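Local coordinates for PrgZ (Enterococcus faecalis, PDB 4FAJ), which serves as a membrane-anchored extracellular pheromone receptor of the solute-binding protein 5 family, binding peptide and probably taking part in its uptake, at residues Phe373-Val387 with Trp511-Met525. Numbering follows the deposited sequence.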
# COMPACT_ATOMS: atom_id res chain seq x y z
N PHE A 373 -1.42 18.10 -3.67
CA PHE A 373 -1.21 19.51 -4.01
C PHE A 373 -1.97 20.42 -3.03
O PHE A 373 -3.08 20.11 -2.60
CB PHE A 373 -1.66 19.80 -5.44
CG PHE A 373 -0.93 18.99 -6.48
CD1 PHE A 373 0.24 19.47 -7.05
CD2 PHE A 373 -1.40 17.74 -6.88
CE1 PHE A 373 0.94 18.72 -8.00
CE2 PHE A 373 -0.72 16.99 -7.83
CZ PHE A 373 0.45 17.49 -8.39
N ASN A 374 -1.35 21.53 -2.68
CA ASN A 374 -1.92 22.48 -1.73
C ASN A 374 -3.19 23.09 -2.33
O ASN A 374 -3.16 23.57 -3.46
CB ASN A 374 -0.89 23.57 -1.44
CG ASN A 374 -1.24 24.43 -0.24
OD1 ASN A 374 -2.40 24.73 0.03
ND2 ASN A 374 -0.21 24.85 0.48
N PRO A 375 -4.31 23.05 -1.60
CA PRO A 375 -5.54 23.68 -2.10
C PRO A 375 -5.38 25.17 -2.38
O PRO A 375 -5.89 25.67 -3.38
CB PRO A 375 -6.53 23.47 -0.95
CG PRO A 375 -6.07 22.26 -0.29
CD PRO A 375 -4.56 22.35 -0.33
N VAL A 376 -4.66 25.88 -1.51
CA VAL A 376 -4.52 27.33 -1.64
C VAL A 376 -3.66 27.72 -2.84
O VAL A 376 -4.11 28.50 -3.68
CB VAL A 376 -3.99 27.97 -0.32
CG1 VAL A 376 -3.84 29.48 -0.47
CG2 VAL A 376 -4.92 27.64 0.84
N ASN A 377 -2.44 27.18 -2.95
CA ASN A 377 -1.50 27.62 -3.99
C ASN A 377 -1.17 26.57 -5.07
O ASN A 377 -0.37 26.83 -5.97
CB ASN A 377 -0.21 28.18 -3.35
CG ASN A 377 0.58 27.12 -2.58
OD1 ASN A 377 0.55 25.94 -2.91
ND2 ASN A 377 1.29 27.55 -1.55
N LYS A 378 -1.77 25.39 -4.97
CA LYS A 378 -1.62 24.33 -5.97
C LYS A 378 -0.22 23.69 -6.05
O LYS A 378 0.04 22.90 -6.96
CB LYS A 378 -2.06 24.82 -7.36
CG LYS A 378 -3.41 25.54 -7.40
CD LYS A 378 -4.52 24.71 -6.75
CE LYS A 378 -5.89 25.38 -6.88
NZ LYS A 378 -5.96 26.69 -6.15
N LYS A 379 0.65 23.99 -5.09
CA LYS A 379 2.02 23.46 -5.11
C LYS A 379 2.03 21.99 -4.65
O LYS A 379 1.32 21.63 -3.71
CB LYS A 379 2.94 24.26 -4.18
CG LYS A 379 3.23 25.69 -4.58
CD LYS A 379 4.03 26.36 -3.44
CE LYS A 379 4.50 27.75 -3.79
NZ LYS A 379 5.68 28.12 -2.95
N ASP A 380 2.84 21.17 -5.31
CA ASP A 380 3.11 19.79 -4.90
C ASP A 380 3.68 19.83 -3.48
O ASP A 380 4.52 20.68 -3.19
CB ASP A 380 4.12 19.16 -5.88
CG ASP A 380 4.23 17.65 -5.75
OD1 ASP A 380 4.11 17.10 -4.63
OD2 ASP A 380 4.47 16.99 -6.78
N PHE A 381 3.23 18.93 -2.60
CA PHE A 381 3.78 18.81 -1.23
C PHE A 381 5.27 18.46 -1.26
O PHE A 381 6.07 18.92 -0.42
CB PHE A 381 3.03 17.73 -0.45
CG PHE A 381 3.47 17.59 0.99
CD1 PHE A 381 2.91 18.38 1.98
CD2 PHE A 381 4.40 16.63 1.36
CE1 PHE A 381 3.29 18.23 3.32
CE2 PHE A 381 4.80 16.51 2.69
CZ PHE A 381 4.24 17.32 3.66
N ALA A 382 5.63 17.61 -2.21
CA ALA A 382 7.00 17.14 -2.36
C ALA A 382 7.79 18.11 -3.25
O ALA A 382 8.16 17.78 -4.37
CB ALA A 382 6.99 15.72 -2.93
N ASN A 383 8.03 19.33 -2.76
CA ASN A 383 8.67 20.36 -3.58
C ASN A 383 10.05 20.80 -3.09
O ASN A 383 10.56 21.85 -3.51
CB ASN A 383 7.75 21.56 -3.74
CG ASN A 383 7.44 22.25 -2.44
OD1 ASN A 383 7.71 21.74 -1.35
ND2 ASN A 383 6.84 23.43 -2.54
N GLU A 384 10.64 19.99 -2.21
CA GLU A 384 11.98 20.26 -1.67
C GLU A 384 12.85 19.03 -1.83
O GLU A 384 12.39 17.91 -1.61
CB GLU A 384 11.89 20.62 -0.19
CG GLU A 384 11.32 21.98 0.10
CD GLU A 384 11.31 22.30 1.58
OE1 GLU A 384 12.38 22.22 2.22
OE2 GLU A 384 10.23 22.65 2.11
N LYS A 385 14.10 19.23 -2.22
CA LYS A 385 15.05 18.15 -2.35
C LYS A 385 15.68 17.90 -0.97
O LYS A 385 16.73 18.46 -0.64
CB LYS A 385 16.11 18.48 -3.40
CG LYS A 385 16.86 17.27 -3.92
CD LYS A 385 17.90 17.69 -4.94
CE LYS A 385 18.26 16.56 -5.88
NZ LYS A 385 19.10 17.07 -7.01
N LEU A 386 15.04 17.05 -0.18
CA LEU A 386 15.40 16.85 1.24
C LEU A 386 16.44 15.75 1.47
O LEU A 386 17.03 15.68 2.55
CB LEU A 386 14.14 16.56 2.06
CG LEU A 386 13.09 17.67 2.17
CD1 LEU A 386 11.87 17.13 2.91
CD2 LEU A 386 13.63 18.92 2.86
N VAL A 387 16.63 14.88 0.48
CA VAL A 387 17.68 13.87 0.51
C VAL A 387 18.43 13.91 -0.81
O VAL A 387 17.83 14.19 -1.85
CB VAL A 387 17.13 12.44 0.77
CG1 VAL A 387 16.50 12.35 2.16
CG2 VAL A 387 16.11 12.03 -0.30
N TRP A 511 -0.71 22.01 6.35
CA TRP A 511 0.22 21.68 5.27
C TRP A 511 1.66 21.95 5.67
O TRP A 511 2.55 21.13 5.47
CB TRP A 511 -0.11 22.53 4.04
CG TRP A 511 0.42 22.05 2.73
CD1 TRP A 511 1.46 22.58 2.02
CD2 TRP A 511 -0.12 21.00 1.93
NE1 TRP A 511 1.63 21.90 0.83
CE2 TRP A 511 0.66 20.93 0.75
CE3 TRP A 511 -1.17 20.09 2.10
CZ2 TRP A 511 0.42 19.99 -0.25
CZ3 TRP A 511 -1.41 19.16 1.10
CH2 TRP A 511 -0.63 19.13 -0.06
N GLN A 512 1.87 23.11 6.28
CA GLN A 512 3.19 23.54 6.68
C GLN A 512 3.68 22.68 7.85
O GLN A 512 4.87 22.35 7.92
CB GLN A 512 3.18 25.02 7.06
CG GLN A 512 3.04 25.99 5.86
CD GLN A 512 1.66 25.96 5.20
OE1 GLN A 512 0.64 25.67 5.84
NE2 GLN A 512 1.63 26.25 3.89
N GLU A 513 2.77 22.31 8.74
CA GLU A 513 3.14 21.52 9.91
C GLU A 513 3.51 20.09 9.52
O GLU A 513 4.47 19.54 10.07
CB GLU A 513 2.04 21.53 10.97
CG GLU A 513 1.78 22.92 11.54
CD GLU A 513 3.00 23.53 12.20
OE1 GLU A 513 3.40 23.03 13.28
OE2 GLU A 513 3.55 24.50 11.65
N LEU A 514 2.77 19.51 8.59
CA LEU A 514 3.12 18.19 8.06
C LEU A 514 4.47 18.21 7.34
O LEU A 514 5.21 17.24 7.42
CB LEU A 514 2.04 17.66 7.12
CG LEU A 514 0.68 17.34 7.74
CD1 LEU A 514 -0.25 16.71 6.67
CD2 LEU A 514 0.80 16.44 8.96
N LYS A 515 4.80 19.30 6.66
CA LYS A 515 6.11 19.40 6.02
C LYS A 515 7.22 19.49 7.06
O LYS A 515 8.31 18.93 6.88
CB LYS A 515 6.18 20.59 5.05
CG LYS A 515 7.36 20.54 4.07
CD LYS A 515 7.21 19.36 3.12
CE LYS A 515 8.25 19.30 2.04
NZ LYS A 515 8.11 18.04 1.27
N LYS A 516 6.94 20.16 8.17
CA LYS A 516 7.88 20.21 9.28
C LYS A 516 8.11 18.80 9.82
O LYS A 516 9.24 18.44 10.15
CB LYS A 516 7.39 21.11 10.42
CG LYS A 516 7.53 22.59 10.17
CD LYS A 516 6.88 23.39 11.32
CE LYS A 516 6.95 24.89 11.06
NZ LYS A 516 6.14 25.67 12.06
N ALA A 517 7.04 18.02 9.93
CA ALA A 517 7.15 16.64 10.42
C ALA A 517 8.04 15.83 9.48
O ALA A 517 8.95 15.15 9.93
CB ALA A 517 5.79 16.00 10.57
N GLU A 518 7.80 15.92 8.17
CA GLU A 518 8.66 15.20 7.20
C GLU A 518 10.13 15.57 7.41
O GLU A 518 11.00 14.68 7.47
CB GLU A 518 8.22 15.48 5.76
CG GLU A 518 8.90 14.60 4.73
CD GLU A 518 8.56 14.95 3.30
OE1 GLU A 518 8.06 16.06 3.05
OE2 GLU A 518 8.83 14.11 2.40
N LYS A 519 10.41 16.86 7.57
CA LYS A 519 11.77 17.32 7.78
C LYS A 519 12.38 16.78 9.08
O LYS A 519 13.54 16.38 9.09
CB LYS A 519 11.85 18.85 7.72
CG LYS A 519 11.55 19.43 6.35
CD LYS A 519 11.56 20.95 6.38
CE LYS A 519 11.00 21.50 5.09
NZ LYS A 519 10.98 22.97 5.09
N LEU A 520 11.61 16.76 10.17
CA LEU A 520 12.08 16.18 11.43
C LEU A 520 12.44 14.68 11.25
O LEU A 520 13.46 14.21 11.73
CB LEU A 520 11.02 16.36 12.52
CG LEU A 520 11.33 15.89 13.93
CD1 LEU A 520 12.66 16.45 14.42
CD2 LEU A 520 10.19 16.28 14.88
N LEU A 521 11.58 13.94 10.55
CA LEU A 521 11.85 12.53 10.27
C LEU A 521 13.16 12.35 9.48
O LEU A 521 13.97 11.47 9.77
CB LEU A 521 10.68 11.93 9.50
CG LEU A 521 10.76 10.48 9.03
CD1 LEU A 521 11.07 9.54 10.20
CD2 LEU A 521 9.43 10.10 8.37
N ILE A 522 13.37 13.21 8.49
CA ILE A 522 14.59 13.15 7.67
C ILE A 522 15.82 13.62 8.46
O ILE A 522 16.90 13.01 8.36
CB ILE A 522 14.41 13.94 6.35
CG1 ILE A 522 13.49 13.15 5.43
CG2 ILE A 522 15.77 14.20 5.68
CD1 ILE A 522 12.87 13.93 4.34
N ASN A 523 15.65 14.64 9.29
CA ASN A 523 16.74 15.13 10.12
C ASN A 523 17.18 14.12 11.17
O ASN A 523 18.36 14.06 11.52
CB ASN A 523 16.36 16.46 10.78
CG ASN A 523 16.23 17.59 9.78
OD1 ASN A 523 16.59 17.44 8.61
ND2 ASN A 523 15.74 18.72 10.23
N ASP A 524 16.23 13.33 11.68
CA ASP A 524 16.53 12.21 12.59
C ASP A 524 17.05 11.00 11.81
O ASP A 524 17.60 10.07 12.40
CB ASP A 524 15.27 11.76 13.34
CG ASP A 524 14.86 12.70 14.47
OD1 ASP A 524 15.65 13.58 14.87
OD2 ASP A 524 13.72 12.53 14.99
N MET A 525 16.86 11.04 10.48
CA MET A 525 16.94 9.90 9.55
C MET A 525 16.33 8.61 10.09
O MET A 525 17.01 7.59 10.23
CB MET A 525 18.37 9.66 9.03
CG MET A 525 18.44 8.77 7.77
SD MET A 525 17.42 9.27 6.36
CE MET A 525 17.95 10.94 6.09
O HOH W 1 3.81 22.47 -0.98
O HOH W 2 10.00 17.29 -0.76
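Phe381 and Trp511 form an edge-to-face aromatic pair where the irregular loop 373-387, on its way from strand 361-362 to helix 391-402, runs along helix 510-524. The ring planes stand at 87°, and Phe381 CD1 sits over one face of the indole, 3.6 Å from Trp511 CE2. The loop wraps round to the opposite face, where Asn374 CA makes a CH-pi contact and Asn374 ND2 lies 3.2 Å from Trp511 CD1. Trp511 NE1 donates to a water that in turn donates to Asp380 O.

The Lys515 chain, its CG anti to the backbone N (chi1 -164°) and bent at chi2, passes across a face of Phe381, Lys515 CD resting 3.6 Å from Phe381 CZ. Lys515 NZ has three hydrogen-bond partners: Phe381 O at 2.8 Å, Glu518 OE1 at 2.7 Å in a salt bridge, and a second water that donates to Glu384 O. An off-centre cation-pi contact with the Phe381 ring adds to these. Further along, Lys519 NZ makes a salt bridge to Glu384 OE2 at 3.1 Å, on its syn lone pair.

Beyond it the contact turns apolar, with Leu386 CD1 against Ile522 CD1 at 3.6 Å and Val387 beside Ile522 CG2. Helix 477-480 packs on Leu514 and Glu518, helix 497-502 touches Ala517 and Leu521, and helix 336-345 meets Val387 and Met525, the C-prime residue of the Schellman motif that ends helix 510-524 ahead of strand 528-539.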